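Local atomic coordinates of metallo-beta-lactamase family protein (Thermus thermophilus, PDB entry 2ZO4), a protein that binds two zinc ions in a metallo-beta-lactamase fold and is probably a hydrolase whose substrate is not established. Residues Leu261-Gly264 against Pro265-Ala268. Numbering follows the deposited sequence.
Sequences LLDG and PKTA
K266 reaches back across the turn to L261, where helix 240-261 gives way to the loop, its ammonium group meeting the carbonyl oxygen of L261. The hydrogen bond from K266 NZ to L261 O measures 2.9 Å; the donor lies in the carbonyl plane, and the C=O...N angle is 153°. The weak bond from D263 N to the same oxygen closes an inverse gamma turn centred on L262, which kinks the chain as it leaves the helix. Two donors thus converge on a carbonyl near the C-terminal end of helix 240-261, whose negative pole would probably suit an ammonium there. The lysine spans the gap fully extended: CG lies anti to its carbonyl carbon (chi1 -69°) and the chain is straight beyond it. The carboxylate of D263 crosses the end of this rod at a slant, giving a long salt bridge of 3.6 Å between D263 OD1 and K266 NZ. Along its way the aliphatic part of K266 passes the peptide of G264, with K266 CG 3.5 Å from G264 O. At the root of the chain the L262 side chain runs past it in the opposite direction, L262 CD2 approaching K266 CB to 4.1 Å. This surface loop of the metallo-beta-lactamase-like C-terminal domain, away from the zinc site, joins helix 240-261 to helix 268-275. T267 N-caps the latter, and E270 returns a bond to its backbone N, a capping box. L261, L262 and K266 all touch L271 of that second helix, while backbone hydrogen bonding between K266 and Y314 ties the loop to strand 313-316.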
loop_
_atom_site.group_PDB
_atom_site.type_symbol
_atom_site.label_atom_id
_atom_site.label_comp_id
_atom_site.label_asym_id
_atom_site.label_seq_id
_atom_site.Cartn_x
_atom_site.Cartn_y
_atom_site.Cartn_z
ATOM N N LEU A 261 -10.290 -8.140 23.849
ATOM C CA LEU A 261 -10.623 -9.444 23.261
ATOM C C LEU A 261 -9.802 -10.602 23.839
ATOM O O LEU A 261 -10.165 -11.770 23.678
ATOM C CB LEU A 261 -10.468 -9.402 21.737
ATOM C CG LEU A 261 -11.468 -8.563 20.937
ATOM C CD1 LEU A 261 -11.027 -8.466 19.492
ATOM C CD2 LEU A 261 -12.887 -9.121 21.036
ATOM N N LEU A 262 -8.701 -10.274 24.510
ATOM C CA LEU A 262 -7.854 -11.289 25.117
ATOM C C LEU A 262 -8.263 -11.598 26.561
ATOM O O LEU A 262 -7.437 -11.562 27.475
ATOM C CB LEU A 262 -6.376 -10.892 25.017
ATOM C CG LEU A 262 -5.723 -10.943 23.629
ATOM C CD1 LEU A 262 -4.340 -10.336 23.679
ATOM C CD2 LEU A 262 -5.662 -12.370 23.082
ATOM N N ASP A 263 -9.548 -11.906 26.745
ATOM C CA ASP A 263 -10.080 -12.381 28.031
ATOM C C ASP A 263 -9.548 -13.777 28.375
ATOM O O ASP A 263 -9.669 -14.239 29.512
ATOM C CB ASP A 263 -11.620 -12.353 28.040
ATOM C CG ASP A 263 -12.228 -12.689 26.687
ATOM O OD1 ASP A 263 -12.297 -13.887 26.327
ATOM O OD2 ASP A 263 -12.655 -11.748 25.981
ATOM N N GLY A 264 -8.964 -14.434 27.374
ATOM C CA GLY A 264 -8.217 -15.676 27.545
ATOM C C GLY A 264 -7.285 -15.866 26.358
ATOM O O GLY A 264 -7.318 -15.064 25.423
ATOM N N PRO A 265 -6.442 -16.920 26.389
ATOM C CA PRO A 265 -5.520 -17.227 25.290
ATOM C C PRO A 265 -6.244 -17.466 23.963
ATOM O O PRO A 265 -7.157 -18.296 23.893
ATOM C CB PRO A 265 -4.822 -18.508 25.762
ATOM C CG PRO A 265 -4.962 -18.493 27.245
ATOM C CD PRO A 265 -6.307 -17.887 27.496
ATOM N N LYS A 266 -5.838 -16.729 22.928
ATOM C CA LYS A 266 -6.483 -16.791 21.613
ATOM C C LYS A 266 -5.477 -16.708 20.463
ATOM O O LYS A 266 -4.404 -16.117 20.603
ATOM C CB LYS A 266 -7.525 -15.674 21.470
ATOM C CG LYS A 266 -8.761 -15.841 22.349
ATOM C CD LYS A 266 -9.790 -14.771 22.059
ATOM C CE LYS A 266 -11.002 -14.904 22.967
ATOM N NZ LYS A 266 -11.992 -13.814 22.692
ATOM N N THR A 267 -5.839 -17.302 19.329
ATOM C CA THR A 267 -5.013 -17.260 18.126
ATOM C C THR A 267 -5.343 -16.009 17.317
ATOM O O THR A 267 -6.431 -15.450 17.452
ATOM C CB THR A 267 -5.250 -18.489 17.230
ATOM O OG1 THR A 267 -6.539 -18.380 16.610
ATOM C CG2 THR A 267 -5.181 -19.784 18.043
ATOM N N ALA A 268 -4.412 -15.589 16.463
ATOM C CA ALA A 268 -4.625 -14.432 15.590
ATOM C C ALA A 268 -5.823 -14.611 14.647
ATOM O O ALA A 268 -6.504 -13.642 14.313
ATOM C CB ALA A 268 -3.368 -14.121 14.803
#